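Local coordinates for branched-chain-amino-acid aminotransferase (Pseudomonas aeruginosa, PDB 6NST), which probably catalyses the pyridoxal-phosphate-dependent transfer of the amino group of leucine, isoleucine or valine to 2-oxoglutarate in branched-chain amino acid biosynthesis, at residues A[36-41]-A[160-165]; A[200-205]-A[244-249]; A[249-254]-A[278-283]. The protein carries 1 engineered substitution. One frame throughout, in Å; residues are numbered along the deposited sequence.

Contact 1: residues A[36-41]-A[160-165]; sequences GVFEGV and KSNGAY
The ring of Phe38 carries Lys160 over one face and Tyr165 at its edge. Lys160 CG sits 4.1 Å from the centroid of the Phe38 ring, 19° off its normal, a CH-pi contact, and the extended lysine chain runs on across the ring at about a right angle until CE meets Phe38 CE1 at 3.6 Å. The Tyr165 ring receives the Phe38 edge on one face, CZ leading, in an offset edge-to-face pair with planes 66° apart; Ser161 O lies near the Phe38 ring plane. With chi1 at 73°, Phe38 CG stands between its own backbone N and carbonyl carbon, which turns the ring back over the 160-165 loop.

Val37 and Ser161 form a single bridge, a non-hydrogen-bonded antiparallel pair flanked by two bonds: Phe38 N to Lys160 O at 3.0 Å, and Asn162 N to Gly36 O at 2.7 Å, the latter from above the carbonyl plane. Lys160 is, by similarity, the lysine that forms the Schiff base with pyridoxal phosphate; here no cofactor is attached, and a sulfate lies about 4 Å from its side chain. Glu39 pairs with Arg61, while Asn162 ND2 bonds His31 O of the second subunit. Strand 36-46 pairs with strand 96-104 in its sheet, packs on helix 55-68, and meets the loop leading into helix 166-177.

Contact 2: residues A[200-205]-A[244-249]; sequences IFIIKD and DEVYIA
Ile202 meets the end of helix 243-247 and the residues just after it with three of its carbons. Its CB rests 3.8 Å from Ala249 CB, its CG2 reaches Val246 CG1 at 4.0 Å, and its CD1 touches the aliphatic part of Glu245, 4.0 Å from CG. The two branches divide the work because chi1 is 66°: CG1 stands between the backbone N and the carbonyl carbon and carries CD1 to Glu245, while CG2, beside the backbone N, is left to face the valine. The Val246 and Glu245 side chains both cross the isoleucine at about a right angle. Ala249 CB also lies 3.6 Å from Ile203 O, so the methyl group packs against the strand backbone as well as the Ile202 side chain.

Two residues along the strand, Lys204 bends at chi2 and chi4, bringing its ammonium group to Ile248, the first residue beyond the helix. NZ makes a weak hydrogen bond of 3.3 Å to Ile248 O, with CD and CE passing close to the same oxygen.

Strand 235-238, helix 243-247 and strand 251-256 form a beta-alpha-beta crossover that passes over strands 207-210 and 199-204, and the end of the helix packs against strand 199-204, with which strand 251-256 pairs antiparallel in the mixed sheet. Backbone bonds of Ile203 with Glu251 and of Ile202 with Tyr209 hold strand 199-204 between strands 251-256 and 207-210.

Farther out, Ile241 packs on both Ile202 and Val246, the Glu245 carboxylate forms a salt bridge with Lys239, and Thr242 OG1 bonds the backbone N of Glu245 near the start of the helix. At the subunit interface, Asp244 OD1 accepts from Arg158 N of the third subunit, and Ile248 packs on Ile68 of that same chain.

Contact 3: residues A[249-254]-A[278-283]; sequences ADEAFF and GPVTEK
Glu251 OE2 is gripped by two donors of Thr281: OG1 at 2.6 Å, on its anti lone pair, and N on its syn lone pair, at a doubtfully short 2.5 Å. The other carboxylate oxygen, OE1, uses its syn lone pair to accept from Val280 N at 3.0 Å, with an angle of 152° at the hydrogen. Beyond CG the glutamate chain is extended, which carries its carboxylate from the strand to the first turn of helix 279-292. Three bonds on two oxygens fix the rotation of the group. Gly278, the N-cap residue, passes beside it, its CA 3.4 Å from Glu251 CD, and Pro279 CD lies 3.2 Å from OE1.

Thr281 also has an apolar side: its CG2 packs 3.8 Å from Phe253 CB, the two side chains alongside each other, pointing opposite ways. Strand 251-254 and helix 279-283 run 32° apart, their axes 8.2 Å from each other at closest. A classic beta bulge, in which Asp250 and Glu251 both face Ile203, opens the strand. A carboxylate set against backbone N-H groups at a helix N terminus probably gains from the helix dipole, which would tend to keep Glu251 ionised.

From the N terminus, contact 1 comes first: across 118 intervening residues its 36-41 strand brings the seven-stranded antiparallel sheet to the loop of Lys160, the probable cofactor lysine. It closes before contact 2 opens at 200-205; that one closes at 244-249 after a further helix and two strands. Contact 3 then starts at the shared Ala249 and closes a 23-residue, helix-free loop at 278-283. The three follow in series, none nested or crossing. Contacts 2 and 3, centres about 9 Å apart, meet through Phe201 N to Phe253 O in the mixed sheet, flanked by helices 243-247 and 279-292. Contact 1 lies about 29 Å from contact 2 and 28 Å from contact 3, centre to centre.

Contact 1: residues A[36-41]-A[160-165]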
loop_
_atom_site.group_PDB
_atom_site.type_symbol
_atom_site.label_atom_id
_atom_site.label_comp_id
_atom_site.label_asym_id
_atom_site.label_seq_id
_atom_site.Cartn_x
_atom_site.Cartn_y
_atom_site.Cartn_z
ATOM N N GLY A 36 -8.530 -12.134 23.482
ATOM C CA GLY A 36 -7.894 -12.982 24.466
ATOM C C GLY A 36 -6.532 -13.379 23.946
ATOM O O GLY A 36 -6.238 -13.249 22.753
ATOM N N VAL A 37 -5.698 -13.852 24.863
ATOM C CA VAL A 37 -4.340 -14.250 24.521
ATOM C C VAL A 37 -4.124 -15.687 24.974
ATOM O O VAL A 37 -4.778 -16.170 25.905
ATOM C CB VAL A 37 -3.287 -13.302 25.142
ATOM C CG1 VAL A 37 -3.565 -11.862 24.734
ATOM C CG2 VAL A 37 -3.266 -13.432 26.655
ATOM N N PHE A 38 -3.211 -16.378 24.297
ATOM C CA PHE A 38 -2.943 -17.774 24.607
ATOM C C PHE A 38 -1.503 -18.104 24.247
ATOM O O PHE A 38 -0.783 -17.295 23.656
ATOM C CB PHE A 38 -3.916 -18.714 23.880
ATOM C CG PHE A 38 -3.667 -18.834 22.402
ATOM C CD1 PHE A 38 -3.039 -19.952 21.882
ATOM C CD2 PHE A 38 -4.069 -17.832 21.533
ATOM C CE1 PHE A 38 -2.813 -20.070 20.523
ATOM C CE2 PHE A 38 -3.844 -17.943 20.172
ATOM C CZ PHE A 38 -3.215 -19.064 19.667
ATOM N N GLU A 39 -1.088 -19.311 24.621
ATOM C CA GLU A 39 0.258 -19.788 24.351
ATOM C C GLU A 39 0.203 -21.250 23.938
ATOM O O GLU A 39 -0.753 -21.971 24.232
ATOM C CB GLU A 39 1.176 -19.622 25.571
ATOM C CG GLU A 39 1.829 -18.253 25.682
ATOM C CD GLU A 39 2.737 -17.951 24.501
ATOM O OE1 GLU A 39 2.687 -16.815 23.985
ATOM O OE2 GLU A 39 3.492 -18.857 24.086
ATOM N N GLY A 40 1.245 -21.674 23.231
ATOM C CA GLY A 40 1.450 -23.074 22.924
ATOM C C GLY A 40 2.757 -23.537 23.527
ATOM O O GLY A 40 3.823 -23.023 23.177
ATOM N N VAL A 41 2.691 -24.485 24.458
ATOM C CA VAL A 41 3.858 -24.922 25.211
ATOM C C VAL A 41 3.957 -26.438 25.125
ATOM O O VAL A 41 2.946 -27.143 25.057
ATOM C CB VAL A 41 3.792 -24.453 26.684
ATOM C CG1 VAL A 41 5.163 -24.526 27.329
ATOM C CG2 VAL A 41 3.234 -23.036 26.773
ATOM N N LYS A 160 0.111 -12.989 20.810
ATOM C CA LYS A 160 -0.501 -14.235 20.359
ATOM C C LYS A 160 -1.949 -14.221 20.838
ATOM O O LYS A 160 -2.302 -14.777 21.878
ATOM C CB LYS A 160 0.282 -15.437 20.881
ATOM C CG LYS A 160 -0.078 -16.756 20.225
ATOM C CD LYS A 160 0.911 -17.850 20.606
ATOM C CE LYS A 160 0.603 -19.146 19.873
ATOM N NZ LYS A 160 1.604 -20.209 20.162
ATOM N N SER A 161 -2.796 -13.554 20.061
ATOM C CA SER A 161 -4.187 -13.314 20.422
ATOM C C SER A 161 -5.109 -14.344 19.777
ATOM O O SER A 161 -4.835 -14.859 18.691
ATOM C CB SER A 161 -4.619 -11.903 20.014
ATOM O OG SER A 161 -4.454 -11.697 18.624
ATOM N N ASN A 162 -6.220 -14.627 20.463
ATOM C CA ASN A 162 -7.142 -15.668 20.020
ATOM C C ASN A 162 -7.714 -15.357 18.641
ATOM O O ASN A 162 -7.493 -16.100 17.679
ATOM C CB ASN A 162 -8.273 -15.838 21.039
ATOM C CG ASN A 162 -7.786 -16.355 22.378
ATOM O OD1 ASN A 162 -6.595 -16.311 22.679
ATOM N ND2 ASN A 162 -8.714 -16.843 23.195
ATOM N N GLY A 163 -8.456 -14.254 18.529
ATOM C CA GLY A 163 -9.203 -13.969 17.316
ATOM C C GLY A 163 -8.353 -13.738 16.084
ATOM O O GLY A 163 -8.869 -13.823 14.965
ATOM N N ALA A 164 -7.062 -13.446 16.258
ATOM C CA ALA A 164 -6.210 -13.187 15.106
ATOM C C ALA A 164 -5.944 -14.439 14.283
ATOM O O ALA A 164 -5.545 -14.325 13.120
ATOM C CB ALA A 164 -4.882 -12.574 15.553
ATOM N N TYR A 165 -6.166 -15.623 14.847
ATOM C CA TYR A 165 -5.856 -16.868 14.157
ATOM C C TYR A 165 -6.950 -17.315 13.196
ATOM O O TYR A 165 -6.908 -18.454 12.722
ATOM C CB TYR A 165 -5.552 -17.971 15.175
ATOM C CG TYR A 165 -4.130 -17.900 15.679
ATOM C CD1 TYR A 165 -3.754 -16.953 16.624
ATOM C CD2 TYR A 165 -3.156 -18.758 15.188
ATOM C CE1 TYR A 165 -2.452 -16.874 17.077
ATOM C CE2 TYR A 165 -1.851 -18.687 15.636
ATOM C CZ TYR A 165 -1.505 -17.743 16.581
ATOM O OH TYR A 165 -0.207 -17.669 17.030
#

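Contact 2: residues A[200-205]-A[244-249]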
loop_
_atom_site.group_PDB
_atom_site.type_symbol
_atom_site.label_atom_id
_atom_site.label_comp_id
_atom_site.label_asym_id
_atom_site.label_seq_id
_atom_site.Cartn_x
_atom_site.Cartn_y
_atom_site.Cartn_z
ATOM N N ILE A 200 9.513 -19.467 9.165
ATOM C CA ILE A 200 10.098 -20.128 8.006
ATOM C C ILE A 200 11.566 -19.741 7.891
ATOM O O ILE A 200 11.953 -18.607 8.201
ATOM C CB ILE A 200 9.321 -19.793 6.713
ATOM C CG1 ILE A 200 9.800 -20.670 5.552
ATOM C CG2 ILE A 200 9.438 -18.316 6.369
ATOM C CD1 ILE A 200 8.872 -20.655 4.350
ATOM N N PHE A 201 12.386 -20.700 7.471
ATOM C CA PHE A 201 13.806 -20.500 7.236
ATOM C C PHE A 201 14.161 -21.062 5.868
ATOM O O PHE A 201 13.541 -22.016 5.397
ATOM C CB PHE A 201 14.672 -21.194 8.300
ATOM C CG PHE A 201 14.603 -20.563 9.664
ATOM C CD1 PHE A 201 13.491 -20.737 10.474
ATOM C CD2 PHE A 201 15.669 -19.823 10.151
ATOM C CE1 PHE A 201 13.437 -20.166 11.733
ATOM C CE2 PHE A 201 15.621 -19.250 11.407
ATOM C CZ PHE A 201 14.504 -19.422 12.200
ATOM N N ILE A 202 15.160 -20.459 5.229
ATOM C CA ILE A 202 15.716 -20.989 3.992
ATOM C C ILE A 202 17.234 -20.977 4.102
ATOM O O ILE A 202 17.818 -20.168 4.829
ATOM C CB ILE A 202 15.250 -20.209 2.739
ATOM C CG1 ILE A 202 15.784 -18.779 2.749
ATOM C CG2 ILE A 202 13.729 -20.204 2.637
ATOM C CD1 ILE A 202 15.422 -17.996 1.501
ATOM N N ILE A 203 17.870 -21.900 3.386
ATOM C CA ILE A 203 19.322 -22.021 3.345
ATOM C C ILE A 203 19.766 -21.892 1.895
ATOM O O ILE A 203 19.188 -22.525 1.005
ATOM C CB ILE A 203 19.808 -23.353 3.952
ATOM C CG1 ILE A 203 19.720 -23.324 5.480
ATOM C CG2 ILE A 203 21.238 -23.652 3.524
ATOM C CD1 ILE A 203 18.358 -23.664 6.033
ATOM N N LYS A 204 20.783 -21.067 1.661
ATOM C CA LYS A 204 21.350 -20.886 0.327
ATOM C C LYS A 204 22.862 -20.797 0.475
ATOM O O LYS A 204 23.373 -19.854 1.089
ATOM C CB LYS A 204 20.786 -19.637 -0.353
ATOM C CG LYS A 204 21.218 -19.459 -1.803
ATOM C CD LYS A 204 20.858 -20.676 -2.639
ATOM C CE LYS A 204 21.190 -20.460 -4.110
ATOM N NZ LYS A 204 20.365 -19.374 -4.715
ATOM N N ASP A 205 23.569 -21.788 -0.074
ATOM C CA ASP A 205 25.032 -21.837 -0.040
ATOM C C ASP A 205 25.560 -21.838 1.394
ATOM O O ASP A 205 26.522 -21.141 1.725
ATOM C CB ASP A 205 25.641 -20.689 -0.850
ATOM C CG ASP A 205 25.196 -20.705 -2.299
ATOM O OD1 ASP A 205 25.012 -21.810 -2.851
ATOM O OD2 ASP A 205 25.019 -19.615 -2.885
ATOM N N ASP A 244 9.889 -16.129 -4.643
ATOM C CA ASP A 244 10.733 -16.828 -5.602
ATOM C C ASP A 244 12.153 -17.023 -5.091
ATOM O O ASP A 244 12.875 -17.878 -5.615
ATOM C CB ASP A 244 10.732 -16.098 -6.953
ATOM C CG ASP A 244 10.962 -14.601 -6.826
ATOM O OD1 ASP A 244 11.617 -14.031 -7.726
ATOM O OD2 ASP A 244 10.488 -13.992 -5.843
ATOM N N GLU A 245 12.561 -16.268 -4.071
ATOM C CA GLU A 245 13.815 -16.563 -3.388
ATOM C C GLU A 245 13.737 -17.894 -2.647
ATOM O O GLU A 245 14.740 -18.611 -2.553
ATOM C CB GLU A 245 14.158 -15.419 -2.431
ATOM C CG GLU A 245 15.463 -15.581 -1.674
ATOM C CD GLU A 245 15.815 -14.350 -0.856
ATOM O OE1 GLU A 245 15.115 -13.320 -0.991
ATOM O OE2 GLU A 245 16.792 -14.413 -0.078
ATOM N N VAL A 246 12.557 -18.243 -2.127
ATOM C CA VAL A 246 12.367 -19.548 -1.505
ATOM C C VAL A 246 12.440 -20.659 -2.547
ATOM O O VAL A 246 12.942 -21.753 -2.261
ATOM C CB VAL A 246 11.027 -19.583 -0.741
ATOM C CG1 VAL A 246 10.838 -20.925 -0.042
ATOM C CG2 VAL A 246 10.953 -18.438 0.258
ATOM N N TYR A 247 11.948 -20.400 -3.765
ATOM C CA TYR A 247 11.934 -21.428 -4.803
ATOM C C TYR A 247 13.340 -21.932 -5.112
ATOM O O TYR A 247 13.533 -23.121 -5.389
ATOM C CB TYR A 247 11.287 -20.891 -6.084
ATOM C CG TYR A 247 9.829 -20.488 -5.985
ATOM C CD1 TYR A 247 9.044 -20.855 -4.897
ATOM C CD2 TYR A 247 9.233 -19.741 -7.000
ATOM C CE1 TYR A 247 7.709 -20.482 -4.820
ATOM C CE2 TYR A 247 7.906 -19.365 -6.930
ATOM C CZ TYR A 247 7.148 -19.737 -5.837
ATOM O OH TYR A 247 5.823 -19.366 -5.769
ATOM N N ILE A 248 14.332 -21.045 -5.071
ATOM C CA ILE A 248 15.690 -21.379 -5.486
ATOM C C ILE A 248 16.621 -21.574 -4.287
ATOM O O ILE A 248 17.842 -21.551 -4.445
ATOM C CB ILE A 248 16.255 -20.328 -6.453
ATOM C CG1 ILE A 248 16.324 -18.959 -5.772
ATOM C CG2 ILE A 248 15.418 -20.276 -7.718
ATOM C CD1 ILE A 248 16.902 -17.866 -6.647
ATOM N N ALA A 249 16.071 -21.761 -3.093
ATOM C CA ALA A 249 16.902 -22.039 -1.933
ATOM C C ALA A 249 17.370 -23.490 -1.945
ATOM O O ALA A 249 16.739 -24.363 -2.547
ATOM C CB ALA A 249 16.140 -21.746 -0.640
#

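Contact 3: residues A[249-254]-A[278-283]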
loop_
_atom_site.group_PDB
_atom_site.type_symbol
_atom_site.label_atom_id
_atom_site.label_comp_id
_atom_site.label_asym_id
_atom_site.label_seq_id
_atom_site.Cartn_x
_atom_site.Cartn_y
_atom_site.Cartn_z
ATOM N N ALA A 249 16.071 -21.761 -3.093
ATOM C CA ALA A 249 16.902 -22.039 -1.933
ATOM C C ALA A 249 17.370 -23.490 -1.945
ATOM O O ALA A 249 16.739 -24.363 -2.547
ATOM C CB ALA A 249 16.140 -21.746 -0.640
ATOM N N ASP A 250 18.499 -23.737 -1.273
ATOM C CA ASP A 250 18.995 -25.104 -1.138
ATOM C C ASP A 250 18.140 -25.905 -0.165
ATOM O O ASP A 250 17.859 -27.086 -0.401
ATOM C CB ASP A 250 20.452 -25.099 -0.675
ATOM C CG ASP A 250 21.383 -24.443 -1.676
ATOM O OD1 ASP A 250 21.076 -24.463 -2.885
ATOM O OD2 ASP A 250 22.431 -23.912 -1.251
ATOM N N GLU A 251 17.725 -25.282 0.937
ATOM C CA GLU A 251 16.906 -25.926 1.953
ATOM C C GLU A 251 15.831 -24.953 2.412
ATOM O O GLU A 251 15.894 -23.751 2.147
ATOM C CB GLU A 251 17.737 -26.377 3.161
ATOM C CG GLU A 251 18.865 -27.334 2.843
ATOM C CD GLU A 251 19.721 -27.628 4.058
ATOM O OE1 GLU A 251 20.963 -27.574 3.936
ATOM O OE2 GLU A 251 19.151 -27.905 5.134
ATOM N N ALA A 252 14.843 -25.490 3.123
ATOM C CA ALA A 252 13.798 -24.679 3.729
ATOM C C ALA A 252 13.120 -25.502 4.811
ATOM O O ALA A 252 12.931 -26.710 4.643
ATOM C CB ALA A 252 12.771 -24.212 2.690
ATOM N N PHE A 253 12.760 -24.852 5.917
ATOM C CA PHE A 253 12.035 -25.558 6.962
ATOM C C PHE A 253 11.188 -24.584 7.766
ATOM O O PHE A 253 11.344 -23.364 7.679
ATOM C CB PHE A 253 12.979 -26.344 7.886
ATOM C CG PHE A 253 14.011 -25.502 8.581
ATOM C CD1 PHE A 253 13.753 -24.944 9.824
ATOM C CD2 PHE A 253 15.253 -25.295 8.006
ATOM C CE1 PHE A 253 14.711 -24.181 10.469
ATOM C CE2 PHE A 253 16.214 -24.534 8.648
ATOM C CZ PHE A 253 15.945 -23.977 9.880
ATOM N N PHE A 254 10.279 -25.157 8.547
ATOM C CA PHE A 254 9.407 -24.433 9.456
ATOM C C PHE A 254 9.850 -24.674 10.893
ATOM O O PHE A 254 10.352 -25.750 11.231
ATOM C CB PHE A 254 7.949 -24.878 9.293
ATOM C CG PHE A 254 7.249 -24.277 8.106
ATOM C CD1 PHE A 254 7.309 -22.917 7.859
ATOM C CD2 PHE A 254 6.519 -25.079 7.244
ATOM C CE1 PHE A 254 6.655 -22.365 6.772
ATOM C CE2 PHE A 254 5.865 -24.535 6.154
ATOM C CZ PHE A 254 5.934 -23.174 5.920
ATOM N N GLY A 278 17.583 -31.304 3.781
ATOM C CA GLY A 278 18.952 -30.918 3.532
ATOM C C GLY A 278 19.839 -31.137 4.738
ATOM O O GLY A 278 19.386 -31.463 5.847
ATOM N N PRO A 279 21.145 -30.953 4.531
ATOM C CA PRO A 279 22.108 -31.200 5.614
ATOM C C PRO A 279 21.970 -30.220 6.768
ATOM O O PRO A 279 22.003 -30.623 7.935
ATOM C CB PRO A 279 23.471 -31.051 4.919
ATOM C CG PRO A 279 23.183 -31.138 3.448
ATOM C CD PRO A 279 21.809 -30.588 3.268
ATOM N N VAL A 280 21.827 -28.930 6.453
ATOM C CA VAL A 280 21.720 -27.921 7.502
ATOM C C VAL A 280 20.432 -28.103 8.293
ATOM O O VAL A 280 20.429 -28.008 9.527
ATOM C CB VAL A 280 21.828 -26.509 6.895
ATOM C CG1 VAL A 280 21.593 -25.446 7.960
ATOM C CG2 VAL A 280 23.194 -26.319 6.246
ATOM N N THR A 281 19.321 -28.383 7.605
ATOM C CA THR A 281 18.069 -28.658 8.303
ATOM C C THR A 281 18.212 -29.850 9.241
ATOM O O THR A 281 17.706 -29.824 10.368
ATOM C CB THR A 281 16.942 -28.915 7.302
ATOM O OG1 THR A 281 16.849 -27.821 6.380
ATOM C CG2 THR A 281 15.610 -29.069 8.032
ATOM N N GLU A 282 18.905 -30.901 8.793
ATOM C CA GLU A 282 19.035 -32.103 9.611
ATOM C C GLU A 282 19.826 -31.826 10.884
ATOM O O GLU A 282 19.465 -32.314 11.962
ATOM C CB GLU A 282 19.690 -33.224 8.801
ATOM C CG GLU A 282 19.872 -34.524 9.576
ATOM C CD GLU A 282 20.462 -35.638 8.732
ATOM O OE1 GLU A 282 20.697 -35.420 7.524
ATOM O OE2 GLU A 282 20.692 -36.737 9.280
ATOM N N LYS A 283 20.902 -31.041 10.783
ATOM C CA LYS A 283 21.703 -30.737 11.964
ATOM C C LYS A 283 20.938 -29.854 12.943
ATOM O O LYS A 283 21.021 -30.053 14.162
ATOM C CB LYS A 283 23.020 -30.079 11.551
ATOM C CG LYS A 283 24.021 -31.050 10.937
ATOM C CD LYS A 283 25.327 -30.366 10.563
ATOM C CE LYS A 283 25.168 -29.497 9.327
ATOM N NZ LYS A 283 26.464 -28.897 8.900
#